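Local structure of tRNA-splicing ligase RtcB (Thermus thermophilus, 2EPG) at residues A[71-76]-A[85-90]; A[185-190]-A[341-346]; A[205-210]-A[304-309]; A[269-274]-A[287-292]. The protein probably joins RNA ends carrying a 3'-phosphate or 2',3'-cyclic phosphate to 5'-hydroxyl ends, using GTP and manganese. One frame throughout, in Å; residues are numbered along the deposited sequence.

Contact 1 (A[71-76]-A[85-90]); sequences LAMPDI and GGVAAF
Strand 71-73 runs against strand 86-90 at 155° between their directions, L71 facing V87 as a hydrogen-bonded pair and A72 facing G86 as a non-hydrogen-bonded one. L71 N donates a hydrogen bond to V87 O (2.8 Å), with the donor almost in line with the carbonyl. V87 N returns the bond to L71 O at 2.8 Å, reaching this oxygen from well above its carbonyl plane. Two residues further on, M73 N donates a hydrogen bond to G85 O at 2.7 Å. A72 CA adds a C-H...O contact to G85 O, 3.3 Å away.

L71 and V87 lie on one face of the pair, where their CB atoms are 4.1 Å apart. M73, built as selenomethionine, joins them: its chain bends at chi2 (-60°), and the end turns so that M73 CE meets V87 CG2 at 3.9 Å. Small residues suit the other face, where A72 sits beside G86 and is covered by L57 of helix 52-60. G85 has a positive phi of 98°, which would press a CB against the preceding carbonyl oxygen, and that CB would also crowd I76; glycine avoids both. Past M73 the chain makes a type I turn closed by I76 N on M73 O, with P74 and D75 at its middle positions.

G85 and G86 together face K357, which fits a G1 beta bulge. The turn beside it carries D75 to about 3 Å, side chain to side chain, from H410, the predicted guanylylated histidine of this RtcB ligase.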
loop_
_atom_site.group_PDB
_atom_site.type_symbol
_atom_site.label_atom_id
_atom_site.label_comp_id
_atom_site.label_asym_id
_atom_site.label_seq_id
_atom_site.Cartn_x
_atom_site.Cartn_y
_atom_site.Cartn_z
ATOM N N LEU A 71 -16.429 2.612 -2.915
ATOM C CA LEU A 71 -15.720 2.149 -4.108
ATOM C C LEU A 71 -14.918 0.871 -4.000
ATOM O O LEU A 71 -14.489 0.464 -2.919
ATOM C CB LEU A 71 -14.749 3.230 -4.592
ATOM C CG LEU A 71 -15.298 4.549 -5.116
ATOM C CD1 LEU A 71 -14.486 5.691 -4.545
ATOM C CD2 LEU A 71 -15.263 4.545 -6.649
ATOM N N ALA A 72 -14.674 0.274 -5.160
ATOM C CA ALA A 72 -13.878 -0.945 -5.263
ATOM C C ALA A 72 -13.090 -0.915 -6.573
ATOM O O ALA A 72 -13.641 -0.569 -7.624
ATOM C CB ALA A 72 -14.768 -2.176 -5.228
HETATM N N MSE A 73 -11.811 -1.274 -6.487
HETATM C CA MSE A 73 -10.883 -1.324 -7.627
HETATM C C MSE A 73 -11.076 -2.578 -8.493
HETATM O O MSE A 73 -11.757 -3.520 -8.083
HETATM C CB MSE A 73 -9.435 -1.276 -7.110
HETATM C CG MSE A 73 -9.084 0.029 -6.430
HETATM SE SE MSE A 73 -9.309 1.495 -7.675
HETATM C CE MSE A 73 -10.026 2.833 -6.531
ATOM N N PRO A 74 -10.456 -2.616 -9.693
ATOM C CA PRO A 74 -10.586 -3.767 -10.593
ATOM C C PRO A 74 -10.152 -5.109 -10.022
ATOM O O PRO A 74 -10.602 -6.144 -10.496
ATOM C CB PRO A 74 -9.754 -3.360 -11.810
ATOM C CG PRO A 74 -9.890 -1.899 -11.836
ATOM C CD PRO A 74 -9.701 -1.544 -10.359
ATOM N N ASP A 75 -9.289 -5.112 -9.012
ATOM C CA ASP A 75 -8.851 -6.385 -8.429
ATOM C C ASP A 75 -9.595 -6.738 -7.158
ATOM O O ASP A 75 -9.066 -7.449 -6.316
ATOM C CB ASP A 75 -7.358 -6.363 -8.111
ATOM C CG ASP A 75 -6.970 -5.208 -7.207
ATOM O OD1 ASP A 75 -5.810 -5.189 -6.742
ATOM O OD2 ASP A 75 -7.814 -4.312 -6.972
ATOM N N ILE A 76 -10.819 -6.241 -7.024
ATOM C CA ILE A 76 -11.637 -6.497 -5.848
ATOM C C ILE A 76 -11.925 -7.971 -5.626
ATOM O O ILE A 76 -12.110 -8.734 -6.585
ATOM C CB ILE A 76 -12.978 -5.771 -5.959
ATOM C CG1 ILE A 76 -13.884 -6.140 -4.781
ATOM C CG2 ILE A 76 -13.658 -6.141 -7.260
ATOM C CD1 ILE A 76 -15.264 -5.501 -4.866
ATOM N N GLY A 85 -9.548 -4.290 -2.093
ATOM C CA GLY A 85 -9.621 -3.455 -3.275
ATOM C C GLY A 85 -10.619 -2.327 -3.014
ATOM O O GLY A 85 -10.949 -1.559 -3.908
ATOM N N GLY A 86 -11.095 -2.211 -1.779
ATOM C CA GLY A 86 -12.069 -1.179 -1.475
ATOM C C GLY A 86 -11.547 0.166 -0.991
ATOM O O GLY A 86 -10.487 0.259 -0.387
ATOM N N VAL A 87 -12.315 1.212 -1.279
ATOM C CA VAL A 87 -12.010 2.576 -0.875
ATOM C C VAL A 87 -13.329 3.108 -0.327
ATOM O O VAL A 87 -14.370 3.029 -1.001
ATOM C CB VAL A 87 -11.556 3.438 -2.081
ATOM C CG1 VAL A 87 -11.430 4.909 -1.674
ATOM C CG2 VAL A 87 -10.228 2.928 -2.619
ATOM N N ALA A 88 -13.298 3.642 0.891
ATOM C CA ALA A 88 -14.519 4.170 1.508
ATOM C C ALA A 88 -14.193 5.380 2.359
ATOM O O ALA A 88 -13.446 5.278 3.329
ATOM C CB ALA A 88 -15.190 3.080 2.375
ATOM N N ALA A 89 -14.759 6.523 1.994
ATOM C CA ALA A 89 -14.523 7.758 2.719
ATOM C C ALA A 89 -15.673 7.992 3.708
ATOM O O ALA A 89 -16.842 7.728 3.388
ATOM C CB ALA A 89 -14.411 8.923 1.728
ATOM N N PHE A 90 -15.325 8.454 4.911
ATOM C CA PHE A 90 -16.297 8.727 5.964
ATOM C C PHE A 90 -16.123 10.141 6.514
ATOM O O PHE A 90 -15.001 10.561 6.801
ATOM C CB PHE A 90 -16.149 7.694 7.081
ATOM C CG PHE A 90 -16.666 6.321 6.705
ATOM C CD1 PHE A 90 -15.846 5.400 6.056
ATOM C CD2 PHE A 90 -17.983 5.969 6.972
ATOM C CE1 PHE A 90 -16.329 4.146 5.683
ATOM C CE2 PHE A 90 -18.479 4.715 6.599
ATOM C CZ PHE A 90 -17.655 3.803 5.956
#

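Contact 2 (A[185-190]-A[341-346]); sequences GRLPWA and NAKFEE
L187 reaches strand 341-346 through its two methyl groups, by van der Waals contact. L187 CD1 lies 4.2 Å from K343 CE, touching the aliphatic part of a lysine whose chain crosses the leucine at about a right angle. L187 CD2 faces the amide end of N341 and also approaches A342 O at 4.2 Å. An alanine in place of L187 would lack both methyls and would probably leave a gap beside K343 CE and the N341 side chain.

The second contact is aromatic. W189 presents the CD1 edge of its indole to F344, with W189 CD1 4.0 Å from F344 CE1. The five-membered ring and the phenyl ring are 5.7 Å apart at their centroids, their planes inclined at 71°.

No hydrogen bond joins the two segments. K343 NZ instead goes past L187 to a salt bridge with E182 and a hydrogen bond to S183, which suits a lysine whose stem is buried.

The loop 185-190 thus lies between helix 288-321, where L187 meets F305, and the strand 332-347. Strand 350-357 pairs with 332-347, and its R351 touches W189 and makes a cation-pi contact with F344.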
loop_
_atom_site.group_PDB
_atom_site.type_symbol
_atom_site.label_atom_id
_atom_site.label_comp_id
_atom_site.label_asym_id
_atom_site.label_seq_id
_atom_site.Cartn_x
_atom_site.Cartn_y
_atom_site.Cartn_z
ATOM N N GLY A 185 6.356 9.533 5.301
ATOM C CA GLY A 185 6.558 8.395 6.179
ATOM C C GLY A 185 6.113 8.613 7.611
ATOM O O GLY A 185 6.640 7.978 8.514
ATOM N N ARG A 186 5.132 9.490 7.816
ATOM C CA ARG A 186 4.631 9.792 9.155
ATOM C C ARG A 186 3.164 10.146 9.186
ATOM O O ARG A 186 2.772 11.175 8.631
ATOM C CB ARG A 186 5.395 10.982 9.755
ATOM C CG ARG A 186 4.942 11.425 11.153
ATOM C CD ARG A 186 5.724 12.672 11.601
ATOM N NE ARG A 186 5.443 13.111 12.975
ATOM C CZ ARG A 186 4.415 13.877 13.340
ATOM N NH1 ARG A 186 4.261 14.211 14.620
ATOM N NH2 ARG A 186 3.551 14.321 12.437
ATOM N N LEU A 187 2.338 9.305 9.806
ATOM C CA LEU A 187 0.935 9.672 9.935
ATOM C C LEU A 187 0.960 10.554 11.180
ATOM O O LEU A 187 1.587 10.207 12.182
ATOM C CB LEU A 187 0.034 8.454 10.126
ATOM C CG LEU A 187 -0.604 8.009 8.806
ATOM C CD1 LEU A 187 0.487 7.541 7.852
ATOM C CD2 LEU A 187 -1.610 6.898 9.060
ATOM N N PRO A 188 0.296 11.717 11.125
ATOM C CA PRO A 188 0.255 12.669 12.240
ATOM C C PRO A 188 -0.397 12.292 13.562
ATOM O O PRO A 188 -0.083 12.896 14.578
ATOM C CB PRO A 188 -0.421 13.887 11.619
ATOM C CG PRO A 188 -1.377 13.246 10.630
ATOM C CD PRO A 188 -0.488 12.215 9.979
ATOM N N TRP A 189 -1.283 11.310 13.589
ATOM C CA TRP A 189 -1.945 11.017 14.856
ATOM C C TRP A 189 -1.383 9.898 15.734
ATOM O O TRP A 189 -1.897 9.649 16.829
ATOM C CB TRP A 189 -3.437 10.791 14.593
ATOM C CG TRP A 189 -4.137 12.023 14.065
ATOM C CD1 TRP A 189 -5.234 12.056 13.248
ATOM C CD2 TRP A 189 -3.794 13.395 14.327
ATOM N NE1 TRP A 189 -5.591 13.358 12.982
ATOM C CE2 TRP A 189 -4.723 14.200 13.632
ATOM C CE3 TRP A 189 -2.789 14.022 15.078
ATOM C CZ2 TRP A 189 -4.680 15.601 13.670
ATOM C CZ3 TRP A 189 -2.746 15.415 15.114
ATOM C CH2 TRP A 189 -3.685 16.186 14.412
ATOM N N ALA A 190 -0.313 9.249 15.288
ATOM C CA ALA A 190 0.267 8.152 16.055
ATOM C C ALA A 190 0.415 8.451 17.541
ATOM O O ALA A 190 0.806 9.546 17.924
ATOM C CB ALA A 190 1.617 7.767 15.479
ATOM N N ASN A 341 -4.598 1.308 4.515
ATOM C CA ASN A 341 -4.505 2.431 5.430
ATOM C C ASN A 341 -5.747 3.308 5.418
ATOM O O ASN A 341 -6.488 3.319 4.451
ATOM C CB ASN A 341 -3.303 3.290 5.052
ATOM C CG ASN A 341 -2.511 3.737 6.255
ATOM O OD1 ASN A 341 -1.520 4.461 6.128
ATOM N ND2 ASN A 341 -2.939 3.308 7.436
ATOM N N ALA A 342 -5.982 4.031 6.508
ATOM C CA ALA A 342 -7.095 4.972 6.571
ATOM C C ALA A 342 -6.388 6.284 6.867
ATOM O O ALA A 342 -5.537 6.351 7.756
ATOM C CB ALA A 342 -8.059 4.623 7.689
ATOM N N LYS A 343 -6.723 7.321 6.114
ATOM C CA LYS A 343 -6.068 8.604 6.285
ATOM C C LYS A 343 -7.046 9.739 6.156
ATOM O O LYS A 343 -8.018 9.647 5.396
ATOM C CB LYS A 343 -4.993 8.778 5.215
ATOM C CG LYS A 343 -4.061 7.581 5.098
ATOM C CD LYS A 343 -2.860 7.924 4.276
ATOM C CE LYS A 343 -2.052 9.031 4.923
ATOM N NZ LYS A 343 -1.098 9.527 3.905
ATOM N N PHE A 344 -6.796 10.811 6.898
ATOM C CA PHE A 344 -7.660 11.969 6.794
ATOM C C PHE A 344 -7.161 12.765 5.597
ATOM O O PHE A 344 -5.989 13.112 5.519
ATOM C CB PHE A 344 -7.605 12.824 8.061
ATOM C CG PHE A 344 -8.391 12.242 9.211
ATOM C CD1 PHE A 344 -7.767 11.452 10.172
ATOM C CD2 PHE A 344 -9.760 12.472 9.315
ATOM C CE1 PHE A 344 -8.509 10.901 11.232
ATOM C CE2 PHE A 344 -10.505 11.931 10.360
ATOM C CZ PHE A 344 -9.880 11.146 11.323
ATOM N N GLU A 345 -8.061 13.058 4.667
ATOM C CA GLU A 345 -7.699 13.790 3.460
ATOM C C GLU A 345 -8.785 14.798 3.078
ATOM O O GLU A 345 -9.917 14.717 3.559
ATOM C CB GLU A 345 -7.493 12.801 2.308
ATOM C CG GLU A 345 -6.386 11.782 2.537
ATOM C CD GLU A 345 -6.282 10.748 1.421
ATOM O OE1 GLU A 345 -7.140 10.734 0.491
ATOM O OE2 GLU A 345 -5.334 9.935 1.480
ATOM N N GLU A 346 -8.418 15.751 2.229
ATOM C CA GLU A 346 -9.340 16.769 1.741
ATOM C C GLU A 346 -9.955 16.285 0.440
ATOM O O GLU A 346 -9.240 16.057 -0.532
ATOM C CB GLU A 346 -8.610 18.079 1.449
ATOM C CG GLU A 346 -8.035 18.772 2.665
ATOM C CD GLU A 346 -9.113 19.265 3.612
ATOM O OE1 GLU A 346 -8.996 18.968 4.827
ATOM O OE2 GLU A 346 -10.066 19.943 3.138
#

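Contact 3 (A[205-210]-A[304-309]); sequences PQIGTL and AFANRQ
N307 uses its side-chain amide to hold the type II beta turn Q206-T209, joining helix 288-321 to the loop that leads into strand 216-225. G208 occupies the turn's third position with phi 89°, where a CB would jam against the preceding carbonyl oxygen, so glycine belongs there.

From CB the asparagine chain leaves the helix with CG anti to the backbone N (chi1 -174°), an orientation that carries the amide across to the turn. N307 CG comes within 3.6 Å of T209 O. OD1 then receives two backbone N-H groups. G208 N lies close to the extension of the CG-OD1 bond; its modelled separation from N307 OD1, 2.5 Å, is unusually short and its exact value doubtful. T209 N is a weak second donor to N307 OD1 at 3.1 Å, and it also makes a weak bond to Q206 O within the turn. Asparagine fits because one short, flat group can accept through one atom and donate through the other.

Apolar packing beside the amide is light: I207 CD1 touches A306 CB at 4.4 Å, while F303 and L310 of the same helix also meet the isoleucine. Next to the turn, T209 OG1 accepts from R250 NE of helix 250-265. N307 stands about 8 Å, side chain to side chain, from H215 and D106, predicted manganese ligands, so N307 probably belongs to the wider surroundings of the metal site.

At the tip, ND2 gives a weak bond to G248 O and a sounder one from N307 ND2 to T209 O, 3.0 Å away with 159° at the hydrogen, that oxygen lying almost in the amide plane of N307.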
loop_
_atom_site.group_PDB
_atom_site.type_symbol
_atom_site.label_atom_id
_atom_site.label_comp_id
_atom_site.label_asym_id
_atom_site.label_seq_id
_atom_site.Cartn_x
_atom_site.Cartn_y
_atom_site.Cartn_z
ATOM N N PRO A 205 10.801 -6.403 17.797
ATOM C CA PRO A 205 12.015 -7.083 17.337
ATOM C C PRO A 205 11.943 -7.484 15.867
ATOM O O PRO A 205 12.844 -8.152 15.354
ATOM C CB PRO A 205 12.090 -8.299 18.256
ATOM C CG PRO A 205 10.649 -8.651 18.438
ATOM C CD PRO A 205 10.006 -7.284 18.672
ATOM N N GLN A 206 10.870 -7.090 15.188
ATOM C CA GLN A 206 10.716 -7.443 13.779
ATOM C C GLN A 206 11.116 -6.308 12.842
ATOM O O GLN A 206 11.162 -6.495 11.625
ATOM C CB GLN A 206 9.270 -7.861 13.493
ATOM C CG GLN A 206 8.765 -9.029 14.356
ATOM C CD GLN A 206 7.307 -9.399 14.078
ATOM O OE1 GLN A 206 6.406 -8.547 14.110
ATOM N NE2 GLN A 206 7.068 -10.678 13.814
ATOM N N ILE A 207 11.417 -5.135 13.397
ATOM C CA ILE A 207 11.790 -4.004 12.553
ATOM C C ILE A 207 12.982 -4.380 11.697
ATOM O O ILE A 207 13.945 -4.981 12.177
ATOM C CB ILE A 207 12.093 -2.720 13.390
ATOM C CG1 ILE A 207 12.186 -1.497 12.473
ATOM C CG2 ILE A 207 13.379 -2.866 14.157
ATOM C CD1 ILE A 207 12.264 -0.192 13.238
ATOM N N GLY A 208 12.893 -4.070 10.410
ATOM C CA GLY A 208 13.984 -4.385 9.502
ATOM C C GLY A 208 13.884 -5.759 8.886
ATOM O O GLY A 208 14.869 -6.272 8.356
ATOM N N THR A 209 12.700 -6.361 8.932
ATOM C CA THR A 209 12.509 -7.703 8.356
ATOM C C THR A 209 11.308 -7.692 7.435
ATOM O O THR A 209 10.383 -6.910 7.626
ATOM C CB THR A 209 12.272 -8.768 9.441
ATOM O OG1 THR A 209 11.050 -8.476 10.138
ATOM C CG2 THR A 209 13.422 -8.779 10.437
ATOM N N LEU A 210 11.330 -8.568 6.438
ATOM C CA LEU A 210 10.263 -8.660 5.455
ATOM C C LEU A 210 9.006 -9.345 5.967
ATOM O O LEU A 210 7.894 -8.912 5.674
ATOM C CB LEU A 210 10.792 -9.392 4.211
ATOM C CG LEU A 210 11.820 -8.583 3.411
ATOM C CD1 LEU A 210 12.587 -9.460 2.414
ATOM C CD2 LEU A 210 11.075 -7.469 2.694
ATOM N N ALA A 304 5.540 0.586 10.028
ATOM C CA ALA A 304 5.701 -0.024 8.704
ATOM C C ALA A 304 6.561 0.888 7.824
ATOM O O ALA A 304 7.413 0.418 7.076
ATOM C CB ALA A 304 4.318 -0.272 8.045
ATOM N N PHE A 305 6.344 2.197 7.900
ATOM C CA PHE A 305 7.162 3.102 7.099
ATOM C C PHE A 305 8.641 2.937 7.477
ATOM O O PHE A 305 9.504 2.882 6.612
ATOM C CB PHE A 305 6.740 4.562 7.322
ATOM C CG PHE A 305 5.569 5.005 6.469
ATOM C CD1 PHE A 305 4.525 5.737 7.028
ATOM C CD2 PHE A 305 5.526 4.714 5.105
ATOM C CE1 PHE A 305 3.458 6.173 6.254
ATOM C CE2 PHE A 305 4.466 5.142 4.319
ATOM C CZ PHE A 305 3.425 5.875 4.895
ATOM N N ALA A 306 8.924 2.845 8.777
ATOM C CA ALA A 306 10.295 2.707 9.280
ATOM C C ALA A 306 10.904 1.393 8.873
ATOM O O ALA A 306 12.093 1.307 8.565
ATOM C CB ALA A 306 10.313 2.835 10.797
ATOM N N ASN A 307 10.084 0.357 8.884
ATOM C CA ASN A 307 10.542 -0.966 8.504
ATOM C C ASN A 307 11.052 -0.973 7.056
ATOM O O ASN A 307 12.095 -1.568 6.757
ATOM C CB ASN A 307 9.399 -1.977 8.658
ATOM C CG ASN A 307 9.857 -3.394 8.413
ATOM O OD1 ASN A 307 10.911 -3.796 8.895
ATOM N ND2 ASN A 307 9.067 -4.166 7.673
ATOM N N ARG A 308 10.309 -0.332 6.154
ATOM C CA ARG A 308 10.727 -0.293 4.760
ATOM C C ARG A 308 11.968 0.593 4.630
ATOM O O ARG A 308 12.870 0.301 3.843
ATOM C CB ARG A 308 9.584 0.215 3.867
ATOM C CG ARG A 308 8.423 -0.788 3.743
ATOM C CD ARG A 308 7.496 -0.488 2.557
ATOM N NE ARG A 308 6.674 0.712 2.727
ATOM C CZ ARG A 308 5.458 0.730 3.265
ATOM N NH1 ARG A 308 4.802 1.872 3.362
ATOM N NH2 ARG A 308 4.893 -0.387 3.711
ATOM N N GLN A 309 12.018 1.671 5.405
ATOM C CA GLN A 309 13.165 2.553 5.364
ATOM C C GLN A 309 14.414 1.772 5.782
ATOM O O GLN A 309 15.457 1.887 5.136
ATOM C CB GLN A 309 12.959 3.751 6.301
ATOM C CG GLN A 309 14.168 4.687 6.393
ATOM C CD GLN A 309 14.510 5.368 5.054
ATOM O OE1 GLN A 309 13.627 5.866 4.352
ATOM N NE2 GLN A 309 15.791 5.405 4.717
#

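Contact 4 (A[269-274]-A[287-292]); sequences PRYGIE and SPEGQD
S287 OG, on the serine whose CB lies 3.7 Å from Y271 OH, is gripped by two groups of its own neighbourhood. G290 N donates to S287 OG at 2.9 Å, the capping bond of a serine at the N-cap position of helix 288-321, and OG in turn donates a hydrogen bond to P284 O. Serine suits this place because its short hydroxyl can reach back to the amide of the first turn. P288 follows, a residue with no N-H to offer and so at ease at a helix start; P288 CD comes 4.0 Å from Y271 OH.

Across the contact, Y271 OH donates to E289 OE2. The modelled 2.5 Å between Y271 OH and E289 OE2 is very short and should not be read too literally, but the direction is plain: OE2 sits at the edge of the phenol ring, near its plane. Ring and carboxylate planes are turned 66° apart. E289 arrives there by a bend at chi2 (81°), which folds the carboxylate back toward the tyrosine. A phenylalanine in place of Y271 would lack the hydroxyl and would probably leave E289 OE2 without its donor from 269-274.

R270 NH2 is 3.7 Å from E289 OE1, a long salt bridge in which the oxygen lies well out of the guanidinium plane and the attraction is one of charge alone. R270 CB lies over one face of the Y271 ring.

The short helix 268-271, ended by a Schellman motif at G272, is thereby tied to the start of helix 288-321. Strand 283-284 adds P284 against Y271, and helix 250-265 flanks E289 through R263 and F264.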
loop_
_atom_site.group_PDB
_atom_site.type_symbol
_atom_site.label_atom_id
_atom_site.label_comp_id
_atom_site.label_asym_id
_atom_site.label_seq_id
_atom_site.Cartn_x
_atom_site.Cartn_y
_atom_site.Cartn_z
ATOM N N PRO A 269 -22.880 -1.394 20.995
ATOM C CA PRO A 269 -24.253 -1.126 21.439
ATOM C C PRO A 269 -24.432 0.355 21.734
ATOM O O PRO A 269 -25.320 1.016 21.190
ATOM C CB PRO A 269 -24.375 -1.962 22.712
ATOM C CG PRO A 269 -23.396 -3.065 22.503
ATOM C CD PRO A 269 -22.229 -2.340 21.921
ATOM N N ARG A 270 -23.569 0.856 22.610
ATOM C CA ARG A 270 -23.582 2.251 23.017
ATOM C C ARG A 270 -23.838 3.208 21.861
ATOM O O ARG A 270 -24.614 4.151 21.995
ATOM C CB ARG A 270 -22.243 2.629 23.641
ATOM C CG ARG A 270 -21.744 1.672 24.688
ATOM C CD ARG A 270 -20.414 2.151 25.245
ATOM N NE ARG A 270 -19.883 1.228 26.244
ATOM C CZ ARG A 270 -18.757 1.426 26.922
ATOM N NH1 ARG A 270 -18.351 0.529 27.812
ATOM N NH2 ARG A 270 -18.036 2.522 26.711
ATOM N N TYR A 271 -23.190 2.953 20.726
ATOM C CA TYR A 271 -23.296 3.842 19.577
ATOM C C TYR A 271 -24.434 3.621 18.602
ATOM O O TYR A 271 -24.697 4.479 17.758
ATOM C CB TYR A 271 -21.954 3.854 18.840
ATOM C CG TYR A 271 -20.831 4.244 19.762
ATOM C CD1 TYR A 271 -19.697 3.438 19.909
ATOM C CD2 TYR A 271 -20.936 5.385 20.554
ATOM C CE1 TYR A 271 -18.701 3.765 20.831
ATOM C CE2 TYR A 271 -19.952 5.717 21.476
ATOM C CZ TYR A 271 -18.840 4.909 21.616
ATOM O OH TYR A 271 -17.886 5.251 22.558
ATOM N N GLY A 272 -25.111 2.485 18.714
ATOM C CA GLY A 272 -26.228 2.215 17.826
ATOM C C GLY A 272 -25.869 2.039 16.357
ATOM O O GLY A 272 -26.659 2.376 15.471
ATOM N N ILE A 273 -24.678 1.513 16.092
ATOM C CA ILE A 273 -24.233 1.284 14.722
ATOM C C ILE A 273 -24.662 -0.124 14.300
ATOM O O ILE A 273 -24.168 -1.117 14.833
ATOM C CB ILE A 273 -22.697 1.401 14.616
ATOM C CG1 ILE A 273 -22.245 2.799 15.054
ATOM C CG2 ILE A 273 -22.249 1.134 13.190
ATOM C CD1 ILE A 273 -20.743 2.924 15.268
ATOM N N GLU A 274 -25.593 -0.204 13.357
ATOM C CA GLU A 274 -26.082 -1.490 12.871
ATOM C C GLU A 274 -25.119 -2.106 11.855
ATOM O O GLU A 274 -24.800 -1.489 10.838
ATOM C CB GLU A 274 -27.464 -1.315 12.239
ATOM C CG GLU A 274 -27.983 -2.552 11.530
ATOM C CD GLU A 274 -29.381 -2.351 10.965
ATOM O OE1 GLU A 274 -30.311 -2.081 11.764
ATOM O OE2 GLU A 274 -29.546 -2.460 9.728
ATOM N N SER A 287 -15.494 9.082 18.621
ATOM C CA SER A 287 -15.652 8.396 19.900
ATOM C C SER A 287 -14.282 8.046 20.470
ATOM O O SER A 287 -13.301 7.969 19.729
ATOM C CB SER A 287 -16.404 7.081 19.695
ATOM O OG SER A 287 -15.552 6.138 19.028
ATOM N N PRO A 288 -14.198 7.823 21.799
ATOM C CA PRO A 288 -12.923 7.469 22.421
ATOM C C PRO A 288 -12.297 6.254 21.744
ATOM O O PRO A 288 -11.122 6.267 21.407
ATOM C CB PRO A 288 -13.316 7.206 23.878
ATOM C CG PRO A 288 -14.357 8.247 24.101
ATOM C CD PRO A 288 -15.206 8.147 22.830
ATOM N N GLU A 289 -13.089 5.215 21.527
ATOM C CA GLU A 289 -12.592 4.009 20.887
ATOM C C GLU A 289 -12.141 4.254 19.441
ATOM O O GLU A 289 -11.140 3.677 18.983
ATOM C CB GLU A 289 -13.671 2.915 20.909
ATOM C CG GLU A 289 -14.121 2.517 22.312
ATOM C CD GLU A 289 -15.138 3.474 22.914
ATOM O OE1 GLU A 289 -15.535 3.263 24.079
ATOM O OE2 GLU A 289 -15.550 4.434 22.237
ATOM N N GLY A 290 -12.895 5.086 18.722
ATOM C CA GLY A 290 -12.550 5.393 17.351
ATOM C C GLY A 290 -11.229 6.130 17.335
ATOM O O GLY A 290 -10.308 5.764 16.613
ATOM N N GLN A 291 -11.137 7.167 18.161
ATOM C CA GLN A 291 -9.923 7.966 18.274
ATOM C C GLN A 291 -8.718 7.131 18.668
ATOM O O GLN A 291 -7.613 7.345 18.151
ATOM C CB GLN A 291 -10.122 9.069 19.313
ATOM C CG GLN A 291 -11.027 10.195 18.852
ATOM C CD GLN A 291 -10.350 11.061 17.811
ATOM O OE1 GLN A 291 -9.348 11.717 18.097
ATOM N NE2 GLN A 291 -10.879 11.052 16.593
ATOM N N ASP A 292 -8.913 6.184 19.587
ATOM C CA ASP A 292 -7.792 5.359 20.031
ATOM C C ASP A 292 -7.255 4.473 18.918
ATOM O O ASP A 292 -6.043 4.371 18.737
ATOM C CB ASP A 292 -8.194 4.496 21.221
ATOM C CG ASP A 292 -8.282 5.289 22.521
ATOM O OD1 ASP A 292 -8.674 4.692 23.535
ATOM O OD2 ASP A 292 -7.954 6.490 22.544
#

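Contacts 2 and 3 touch directly: F305, in the helical segment of contact 3, packs with F305 CE1 3.6 Å from L187 CD1 of contact 2. Contacts 3 and 4 share helix 288-321, yet their centres lie 31 Å apart, so the one long helix spans them. Contacts 1 and 2 are neighbours through strand 350-357, which pairs with both 86-90 and 332-347; their nearest atoms are about 6 Å apart. Contact 1 approaches the predicted guanylylation site at H410, and contact 2 continues from N340 and H339, predicted GMP ligands. Contact 3 stands on the other side of the chain's centre from contact 1, and contact 4 lies away from these sites.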